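Local coordinates for protein predicted ATPase of the ABC class (Vibrio vulnificus, PDB 5D6A) that probably hydrolyses ATP as an ABC-class ATPase, here bound to the ATP analogue AMP-PNP, at residues T261-G266 with S404-M409; G270-L275 with L359-T364; P389-I394 with S412-D417. All coordinates share one frame; numbering follows the deposited sequence.

Following the chain from the N terminus, strand 260-264 opens interaction 1 and leads into helix 271-280, where interaction 2 starts. Interaction 2 closes first, at strand 357-361, so it lies wholly within the longer loop of interaction 1. Helix 390-401 then opens interaction 3 before strand 404-408 closes interaction 1; the return of the chain at 412-417 closes interaction 3, so interactions 1 and 3 cross. Strand 404-408 sits between strands 357-361 and 260-264 in the mixed sheet, which joins interactions 1 and 2 directly. Interaction 3 packs helix 390-401 against the loop after strand 404-408, and Ile394 and Tyr415 also pack on Ile407.

Interaction 1. Residues T261-G266 with S404-M409; sequences TLIVGG and STIIVM
Ile263 reaches over to Ile406 with its longer branch: CG1 lies anti to the carbonyl carbon (chi1 -64°) and the chain then runs extended, which carries CD1 back along the strand to 3.8 Å from Ile406 CG2, the two side chains meeting at a slant. On the same face, Ile263 CB has Val408 CG2 4.1 Å away, which places Ile263 between two residues of the partner strand. The other face carries Leu262 and Ile407, which lie alongside each other and point the same way. In Leu262, CG stands beside the backbone N (chi1 -59°) and CD1 continues the chain anti to CA, while CD2 branches off to 4.0 Å from Ile407 CB. CD1 meets the CE of Met409, a selenomethionine, at 4.2 Å; that chain is bent at chi2 and chi3, bringing CE to the leucine. The backbones form a parallel ladder, their axes 4.7 Å apart and inclined by 13°, with Thr261, Leu262 and Ile263 bridging Ile406, Ile407 and Val408 in order. Strand 260-264 running into Gly265 fits the approach to a P-loop (Walker A) in the core sheet of a P-loop ATPase, and Val408 touches the bound nucleotide analogue. Four N-H to O=C bonds hold the register: Thr261 N gives to Thr405 O, Ile407 N to Thr261 O at 2.9 Å, Ile263 N to Ile407 O at 2.8 Å, and Met409 N to Ile263 O at 3.1 Å. Strand 421-425 bonds to Leu262 and Val264 on the far edge of strand 260-264, and Ile263 and Val408 both pack on Lys271 of helix 271-280.

Interaction 2. Residues G270-L275 with L359-T364; sequences GKSTLL and LIDEDT. With ANP (phosphoaminophosphonic acid-adenylate ester), chain C.
Leu275 and Asp361 share a first torsion and cross at an angle: in both, CG stands anti to the backbone N (chi1 -173° and -174°). This sends Leu275 CD2 across the gap to 4.0 Å from Asp361 CB and 3.6 Å from Ile360 O, while its CD1 meets Leu359 CB. The same torsion in Asp361 turns its carboxylate toward Ser272, whose OG comes near OD2; the modelled place of that OG is doubtful, however, because it crowds the gamma-phosphate. Asp361 OD1 is occupied differently: Asp363 N donates to it at 3.0 Å from above the carboxylate plane, an Asx turn, which probably helps restrain the carboxylate. Lys271 bends at chi3 and chi4, and its NZ bonds to ANP O1B at 3.0 Å, the oxygen that its own backbone N also grips, at 2.6 Å. Thr273 holds O1A of ANP through both its N and OG1. The helix thus presents its first-turn N-H groups to the phosphates, where its dipole would probably favour their charge. Helix 271-280 after the Gly270 N-cap fits a P-loop (Walker A), and strand 357-361 ending at Asp361 is consistent with the Walker B strand of ABC-type ATPases.

Interaction 3. Residues P389-I394 with S412-D417; sequences PLVDRI and SGDYLD
Val391 and Tyr415 form the heart of the contact through a CH-pi approach: Val391 CB sits over one face of the ring, 4.0 Å from its centroid and 18° off the ring normal. It is displaced toward the rim, so its nearest ring atom is Tyr415 CZ, 3.8 Å away. A chi1 of -81° puts Tyr415 CG anti to the carbonyl carbon, and the far end of the ring comes nearer the helix than the start of the side chain suggests.

One apolar contact extends this. Ile394, about one turn further along helix 390-401, meets the ring at its edge, near the ring plane, with CD1 4.2 Å from Tyr415 CE2.

Two contacts set carbon against polar oxygen. Val391 CG2 lies 4.0 Å from Asp414 O. Leu390 comes at about a right angle to the tyrosine, placing its CB 3.5 Å from Tyr415 OH.

Polar atoms gather at the hydroxyl. Tyr415 OH is 3.4 Å from Val391 N at the start of the helix, and it has a weak hydrogen bond with Met370 O. Tyr415 also packs on Ile407 and Leu262, which sets the ring between helix 390-401 and the central sheet.

Between these two segments, then, the contact is carried mainly by apolar and CH-pi packing on the face and edge of one ring, and no polar bond is clear.

Interaction 1. Residues T261-G266 with S404-M409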
loop_
_atom_site.group_PDB
_atom_site.type_symbol
_atom_site.label_atom_id
_atom_site.label_comp_id
_atom_site.label_asym_id
_atom_site.label_seq_id
_atom_site.Cartn_x
_atom_site.Cartn_y
_atom_site.Cartn_z
ATOM N N THR A 261 19.518 -21.240 -2.954
ATOM C CA THR A 261 20.265 -20.737 -1.807
ATOM C C THR A 261 19.295 -20.344 -0.696
ATOM O O THR A 261 18.373 -19.555 -0.914
ATOM C CB THR A 261 21.121 -19.514 -2.185
ATOM O OG1 THR A 261 22.007 -19.860 -3.256
ATOM C CG2 THR A 261 21.939 -19.030 -0.989
ATOM N N LEU A 262 19.499 -20.899 0.494
ATOM C CA LEU A 262 18.638 -20.599 1.629
ATOM C C LEU A 262 19.313 -19.640 2.593
ATOM O O LEU A 262 20.530 -19.691 2.790
ATOM C CB LEU A 262 18.265 -21.880 2.374
ATOM C CG LEU A 262 17.535 -22.944 1.559
ATOM C CD1 LEU A 262 17.221 -24.140 2.444
ATOM C CD2 LEU A 262 16.265 -22.377 0.942
ATOM N N ILE A 263 18.507 -18.765 3.182
ATOM C CA ILE A 263 18.969 -17.800 4.170
ATOM C C ILE A 263 18.179 -18.084 5.443
ATOM O O ILE A 263 17.027 -17.677 5.575
ATOM C CB ILE A 263 18.765 -16.351 3.688
ATOM C CG1 ILE A 263 19.631 -16.095 2.450
ATOM C CG2 ILE A 263 19.129 -15.359 4.787
ATOM C CD1 ILE A 263 19.493 -14.703 1.870
ATOM N N VAL A 264 18.807 -18.798 6.371
ATOM C CA VAL A 264 18.152 -19.193 7.613
ATOM C C VAL A 264 18.651 -18.416 8.827
ATOM O O VAL A 264 19.475 -17.508 8.709
ATOM C CB VAL A 264 18.346 -20.702 7.867
ATOM C CG1 VAL A 264 17.775 -21.505 6.708
ATOM C CG2 VAL A 264 19.816 -21.044 8.077
ATOM N N GLY A 265 18.130 -18.783 9.994
ATOM C CA GLY A 265 18.503 -18.147 11.249
ATOM C C GLY A 265 17.276 -17.794 12.059
ATOM O O GLY A 265 16.159 -17.784 11.539
ATOM N N GLY A 266 17.485 -17.507 13.340
ATOM C CA GLY A 266 16.396 -17.131 14.233
ATOM C C GLY A 266 15.829 -15.772 13.866
ATOM O O GLY A 266 16.328 -15.101 12.955
ATOM N N SER A 404 17.728 -19.820 -10.746
ATOM C CA SER A 404 18.163 -19.814 -9.350
ATOM C C SER A 404 17.092 -19.227 -8.430
ATOM O O SER A 404 16.218 -18.479 -8.868
ATOM C CB SER A 404 19.465 -19.035 -9.207
ATOM O OG SER A 404 20.495 -19.629 -9.982
ATOM N N THR A 405 17.165 -19.580 -7.151
ATOM C CA THR A 405 16.199 -19.109 -6.169
ATOM C C THR A 405 16.861 -18.885 -4.818
ATOM O O THR A 405 17.603 -19.738 -4.330
ATOM C CB THR A 405 15.045 -20.117 -5.990
ATOM O OG1 THR A 405 14.395 -20.335 -7.247
ATOM C CG2 THR A 405 14.025 -19.602 -4.986
ATOM N N ILE A 406 16.586 -17.730 -4.220
ATOM C CA ILE A 406 17.120 -17.388 -2.910
ATOM C C ILE A 406 15.913 -17.234 -1.993
ATOM O O ILE A 406 15.001 -16.459 -2.292
ATOM C CB ILE A 406 17.951 -16.095 -2.956
ATOM C CG1 ILE A 406 18.982 -16.175 -4.088
ATOM C CG2 ILE A 406 18.631 -15.855 -1.616
ATOM C CD1 ILE A 406 19.826 -14.932 -4.248
ATOM N N ILE A 407 15.902 -17.975 -0.883
ATOM C CA ILE A 407 14.754 -17.956 0.025
ATOM C C ILE A 407 15.106 -17.721 1.493
ATOM O O ILE A 407 15.959 -18.407 2.055
ATOM C CB ILE A 407 13.982 -19.295 -0.047
ATOM C CG1 ILE A 407 13.769 -19.712 -1.501
ATOM C CG2 ILE A 407 12.648 -19.199 0.687
ATOM C CD1 ILE A 407 13.012 -21.011 -1.659
ATOM N N VAL A 408 14.432 -16.749 2.104
ATOM C CA VAL A 408 14.589 -16.471 3.524
ATOM C C VAL A 408 13.576 -17.374 4.207
ATOM O O VAL A 408 12.381 -17.277 3.932
ATOM C CB VAL A 408 14.293 -14.999 3.867
ATOM C CG1 VAL A 408 14.208 -14.803 5.374
ATOM C CG2 VAL A 408 15.352 -14.088 3.265
HETATM N N MSE A 409 14.047 -18.253 5.089
HETATM C CA MSE A 409 13.163 -19.210 5.750
HETATM C C MSE A 409 13.067 -19.006 7.238
HETATM O O MSE A 409 12.490 -18.018 7.692
HETATM C CB MSE A 409 13.659 -20.606 5.400
HETATM C CG MSE A 409 13.601 -20.849 3.897
HETATM SE SE MSE A 409 12.561 -22.474 3.529
HETATM C CE MSE A 409 13.649 -23.750 4.570
#

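Interaction 2. Residues G270-L275 with L359-T364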
loop_
_atom_site.group_PDB
_atom_site.type_symbol
_atom_site.label_atom_id
_atom_site.label_comp_id
_atom_site.label_asym_id
_atom_site.label_seq_id
_atom_site.Cartn_x
_atom_site.Cartn_y
_atom_site.Cartn_z
ATOM N N GLY A 270 18.680 -10.563 10.770
ATOM C CA GLY A 270 19.115 -9.902 9.533
ATOM C C GLY A 270 18.902 -10.640 8.220
ATOM O O GLY A 270 19.602 -10.369 7.249
ATOM N N LYS A 271 17.933 -11.552 8.176
ATOM C CA LYS A 271 17.665 -12.326 6.961
ATOM C C LYS A 271 17.006 -11.469 5.886
ATOM O O LYS A 271 17.444 -11.474 4.736
ATOM C CB LYS A 271 16.794 -13.547 7.262
ATOM C CG LYS A 271 17.380 -14.485 8.310
ATOM C CD LYS A 271 16.522 -15.728 8.529
ATOM C CE LYS A 271 15.149 -15.420 9.111
ATOM N NZ LYS A 271 15.232 -14.788 10.455
ATOM N N SER A 272 15.951 -10.744 6.253
ATOM C CA SER A 272 15.265 -9.866 5.301
ATOM C C SER A 272 16.172 -8.746 4.843
ATOM O O SER A 272 16.161 -8.386 3.670
ATOM C CB SER A 272 13.997 -9.256 5.896
ATOM O OG SER A 272 12.957 -10.208 5.977
ATOM N N THR A 273 16.950 -8.192 5.769
ATOM C CA THR A 273 17.865 -7.103 5.443
ATOM C C THR A 273 18.845 -7.531 4.351
ATOM O O THR A 273 19.156 -6.752 3.445
ATOM C CB THR A 273 18.633 -6.623 6.685
ATOM O OG1 THR A 273 17.701 -6.172 7.674
ATOM C CG2 THR A 273 19.582 -5.485 6.331
ATOM N N LEU A 274 19.326 -8.769 4.438
ATOM C CA LEU A 274 20.238 -9.296 3.431
ATOM C C LEU A 274 19.501 -9.465 2.105
ATOM O O LEU A 274 19.989 -9.037 1.060
ATOM C CB LEU A 274 20.839 -10.635 3.877
ATOM C CG LEU A 274 21.717 -11.369 2.851
ATOM C CD1 LEU A 274 22.843 -10.485 2.339
ATOM C CD2 LEU A 274 22.276 -12.649 3.445
ATOM N N LEU A 275 18.321 -10.078 2.158
ATOM C CA LEU A 275 17.521 -10.309 0.955
ATOM C C LEU A 275 17.091 -8.982 0.337
ATOM O O LEU A 275 17.098 -8.828 -0.882
ATOM C CB LEU A 275 16.292 -11.162 1.280
ATOM C CG LEU A 275 15.454 -11.627 0.084
ATOM C CD1 LEU A 275 16.276 -12.528 -0.824
ATOM C CD2 LEU A 275 14.195 -12.348 0.543
ATOM N N LEU A 359 13.264 -14.427 -5.927
ATOM C CA LEU A 359 13.506 -14.109 -4.526
ATOM C C LEU A 359 12.226 -14.351 -3.746
ATOM O O LEU A 359 11.162 -13.897 -4.148
ATOM C CB LEU A 359 13.958 -12.654 -4.390
ATOM C CG LEU A 359 15.124 -12.258 -5.306
ATOM C CD1 LEU A 359 15.461 -10.786 -5.136
ATOM C CD2 LEU A 359 16.351 -13.124 -5.052
ATOM N N ILE A 360 12.327 -15.080 -2.638
ATOM C CA ILE A 360 11.160 -15.402 -1.816
ATOM C C ILE A 360 11.457 -15.226 -0.337
ATOM O O ILE A 360 12.544 -15.559 0.127
ATOM C CB ILE A 360 10.692 -16.853 -2.059
ATOM C CG1 ILE A 360 10.279 -17.028 -3.522
ATOM C CG2 ILE A 360 9.537 -17.209 -1.129
ATOM C CD1 ILE A 360 9.849 -18.431 -3.881
ATOM N N ASP A 361 10.480 -14.698 0.395
ATOM C CA ASP A 361 10.607 -14.490 1.834
ATOM C C ASP A 361 9.433 -15.188 2.504
ATOM O O ASP A 361 8.282 -14.784 2.336
ATOM C CB ASP A 361 10.626 -12.995 2.166
ATOM C CG ASP A 361 10.902 -12.720 3.639
ATOM O OD1 ASP A 361 10.775 -13.646 4.468
ATOM O OD2 ASP A 361 11.242 -11.564 3.971
ATOM N N GLU A 362 9.740 -16.231 3.268
ATOM C CA GLU A 362 8.731 -17.038 3.950
ATOM C C GLU A 362 7.760 -16.210 4.799
ATOM O O GLU A 362 6.609 -16.606 4.989
ATOM C CB GLU A 362 9.418 -18.107 4.808
ATOM C CG GLU A 362 8.476 -19.151 5.384
ATOM C CD GLU A 362 9.202 -20.281 6.097
ATOM O OE1 GLU A 362 10.307 -20.051 6.637
ATOM O OE2 GLU A 362 8.654 -21.406 6.132
ATOM N N ASP A 363 8.218 -15.063 5.294
ATOM C CA ASP A 363 7.367 -14.195 6.109
ATOM C C ASP A 363 6.344 -13.389 5.292
ATOM O O ASP A 363 5.404 -12.834 5.855
ATOM C CB ASP A 363 8.220 -13.273 6.989
ATOM C CG ASP A 363 8.984 -14.037 8.070
ATOM O OD1 ASP A 363 8.879 -15.284 8.122
ATOM O OD2 ASP A 363 9.683 -13.389 8.877
ATOM N N THR A 364 6.521 -13.328 3.977
ATOM C CA THR A 364 5.572 -12.619 3.119
ATOM C C THR A 364 5.074 -13.540 2.000
ATOM O O THR A 364 4.889 -13.106 0.865
ATOM C CB THR A 364 6.196 -11.352 2.497
ATOM O OG1 THR A 364 7.230 -11.719 1.573
ATOM C CG2 THR A 364 6.766 -10.444 3.580
HETATM P PG ANP C . 12.605 -11.909 8.216
HETATM O O1G ANP C . 13.310 -12.195 6.914
HETATM O O2G ANP C . 11.255 -11.251 8.042
HETATM O O3G ANP C . 12.614 -13.096 9.148
HETATM P PB ANP C . 14.761 -11.072 10.230
HETATM O O1B ANP C . 15.793 -11.984 9.640
HETATM O O2B ANP C . 13.984 -11.575 11.425
HETATM N N3B ANP C . 13.589 -10.674 8.984
HETATM P PA ANP C . 15.459 -8.360 9.892
HETATM O O1A ANP C . 16.631 -8.222 8.957
HETATM O O2A ANP C . 14.064 -8.207 9.340
HETATM O O3A ANP C . 15.566 -9.755 10.686
HETATM O "O5'" ANP C . 15.619 -7.295 11.080
HETATM C "C5'" ANP C . 16.828 -7.211 11.821
HETATM C "C4'" ANP C . 16.954 -5.832 12.454
HETATM O "O4'" ANP C . 18.335 -5.577 12.725
HETATM C "C3'" ANP C . 16.473 -4.706 11.550
HETATM O "O3'" ANP C . 15.838 -3.683 12.330
HETATM C "C2'" ANP C . 17.731 -4.190 10.888
HETATM O "O2'" ANP C . 17.665 -2.779 10.649
HETATM C "C1'" ANP C . 18.843 -4.555 11.866
HETATM N N9 ANP C . 20.056 -5.045 11.166
HETATM C C8 ANP C . 20.105 -5.950 10.165
HETATM N N7 ANP C . 21.388 -6.149 9.769
HETATM C C5 ANP C . 22.178 -5.367 10.526
HETATM C C6 ANP C . 23.629 -5.092 10.631
HETATM N N6 ANP C . 24.513 -5.718 9.821
HETATM N N1 ANP C . 24.040 -4.198 11.561
HETATM C C2 ANP C . 23.171 -3.566 12.378
HETATM N N3 ANP C . 21.838 -3.775 12.328
HETATM C C4 ANP C . 21.295 -4.645 11.444
#

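Interaction 3. Residues P389-I394 with S412-D417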
loop_
_atom_site.group_PDB
_atom_site.type_symbol
_atom_site.label_atom_id
_atom_site.label_comp_id
_atom_site.label_asym_id
_atom_site.label_seq_id
_atom_site.Cartn_x
_atom_site.Cartn_y
_atom_site.Cartn_z
ATOM N N PRO A 389 3.343 -27.993 -4.069
ATOM C CA PRO A 389 4.114 -26.918 -3.444
ATOM C C PRO A 389 5.456 -26.674 -4.117
ATOM O O PRO A 389 6.034 -27.589 -4.706
ATOM C CB PRO A 389 4.312 -27.419 -2.015
ATOM C CG PRO A 389 4.333 -28.897 -2.149
ATOM C CD PRO A 389 3.391 -29.232 -3.270
ATOM N N LEU A 390 5.941 -25.440 -4.015
ATOM C CA LEU A 390 7.202 -25.036 -4.629
ATOM C C LEU A 390 8.351 -26.000 -4.334
ATOM O O LEU A 390 9.143 -26.312 -5.222
ATOM C CB LEU A 390 7.577 -23.620 -4.177
ATOM C CG LEU A 390 8.913 -23.063 -4.680
ATOM C CD1 LEU A 390 8.989 -23.080 -6.202
ATOM C CD2 LEU A 390 9.134 -21.657 -4.146
ATOM N N VAL A 391 8.434 -26.477 -3.096
ATOM C CA VAL A 391 9.504 -27.397 -2.697
ATOM C C VAL A 391 9.695 -28.546 -3.705
ATOM O O VAL A 391 10.818 -29.003 -3.921
ATOM C CB VAL A 391 9.265 -27.957 -1.270
ATOM C CG1 VAL A 391 7.958 -28.737 -1.195
ATOM C CG2 VAL A 391 10.436 -28.821 -0.823
ATOM N N ASP A 392 8.604 -28.991 -4.324
ATOM C CA ASP A 392 8.659 -30.074 -5.312
ATOM C C ASP A 392 9.081 -29.584 -6.705
ATOM O O ASP A 392 9.659 -30.343 -7.485
ATOM C CB ASP A 392 7.299 -30.785 -5.408
ATOM C CG ASP A 392 6.902 -31.492 -4.113
ATOM O OD1 ASP A 392 7.767 -31.677 -3.233
ATOM O OD2 ASP A 392 5.720 -31.879 -3.985
ATOM N N ARG A 393 8.787 -28.322 -7.015
ATOM C CA ARG A 393 9.118 -27.755 -8.326
ATOM C C ARG A 393 10.410 -26.951 -8.342
ATOM O O ARG A 393 11.107 -26.917 -9.354
ATOM C CB ARG A 393 7.981 -26.856 -8.816
ATOM C CG ARG A 393 6.660 -27.569 -9.047
ATOM C CD ARG A 393 6.776 -28.640 -10.120
ATOM N NE ARG A 393 5.473 -29.192 -10.478
ATOM C CZ ARG A 393 5.283 -30.155 -11.376
ATOM N NH1 ARG A 393 6.314 -30.697 -12.016
ATOM N NH2 ARG A 393 4.052 -30.584 -11.633
ATOM N N ILE A 394 10.728 -26.304 -7.228
ATOM C CA ILE A 394 11.924 -25.466 -7.145
ATOM C C ILE A 394 13.184 -26.182 -7.631
ATOM O O ILE A 394 14.037 -25.568 -8.273
ATOM C CB ILE A 394 12.143 -24.937 -5.712
ATOM C CG1 ILE A 394 13.211 -23.839 -5.706
ATOM C CG2 ILE A 394 12.480 -26.077 -4.756
ATOM C CD1 ILE A 394 13.470 -23.255 -4.337
ATOM N N SER A 412 10.062 -23.480 7.910
ATOM C CA SER A 412 10.035 -24.849 7.391
ATOM C C SER A 412 11.453 -25.403 7.269
ATOM O O SER A 412 12.426 -24.651 7.338
ATOM C CB SER A 412 9.339 -24.886 6.030
ATOM O OG SER A 412 9.959 -24.003 5.107
ATOM N N GLY A 413 11.568 -26.716 7.088
ATOM C CA GLY A 413 12.883 -27.349 6.982
ATOM C C GLY A 413 13.041 -28.383 5.884
ATOM O O GLY A 413 14.136 -28.908 5.685
ATOM N N ASP A 414 11.962 -28.678 5.164
ATOM C CA ASP A 414 12.028 -29.669 4.083
ATOM C C ASP A 414 12.770 -29.146 2.840
ATOM O O ASP A 414 13.113 -29.923 1.946
ATOM C CB ASP A 414 10.628 -30.191 3.728
ATOM C CG ASP A 414 9.646 -29.081 3.419
ATOM O OD1 ASP A 414 10.021 -27.894 3.538
ATOM O OD2 ASP A 414 8.489 -29.396 3.068
ATOM N N TYR A 415 13.009 -27.836 2.789
ATOM C CA TYR A 415 13.768 -27.234 1.689
ATOM C C TYR A 415 15.263 -27.519 1.806
ATOM O O TYR A 415 15.978 -27.506 0.807
ATOM C CB TYR A 415 13.574 -25.717 1.649
ATOM C CG TYR A 415 12.313 -25.249 0.978
ATOM C CD1 TYR A 415 11.105 -25.210 1.661
ATOM C CD2 TYR A 415 12.337 -24.811 -0.339
ATOM C CE1 TYR A 415 9.949 -24.764 1.040
ATOM C CE2 TYR A 415 11.192 -24.365 -0.967
ATOM C CZ TYR A 415 10.001 -24.342 -0.275
ATOM O OH TYR A 415 8.863 -23.896 -0.903
ATOM N N LEU A 416 15.731 -27.762 3.029
ATOM C CA LEU A 416 17.150 -28.036 3.286
ATOM C C LEU A 416 17.695 -29.187 2.447
ATOM O O LEU A 416 18.893 -29.247 2.163
ATOM C CB LEU A 416 17.368 -28.369 4.766
ATOM C CG LEU A 416 17.014 -27.295 5.793
ATOM C CD1 LEU A 416 17.187 -27.851 7.199
ATOM C CD2 LEU A 416 17.862 -26.049 5.588
ATOM N N ASP A 417 16.806 -30.095 2.058
ATOM C CA ASP A 417 17.186 -31.263 1.281
ATOM C C ASP A 417 17.628 -30.905 -0.141
ATOM O O ASP A 417 18.685 -31.347 -0.595
ATOM C CB ASP A 417 16.012 -32.249 1.246
ATOM C CG ASP A 417 16.406 -33.626 0.739
ATOM O OD1 ASP A 417 17.617 -33.911 0.606
ATOM O OD2 ASP A 417 15.490 -34.437 0.492
#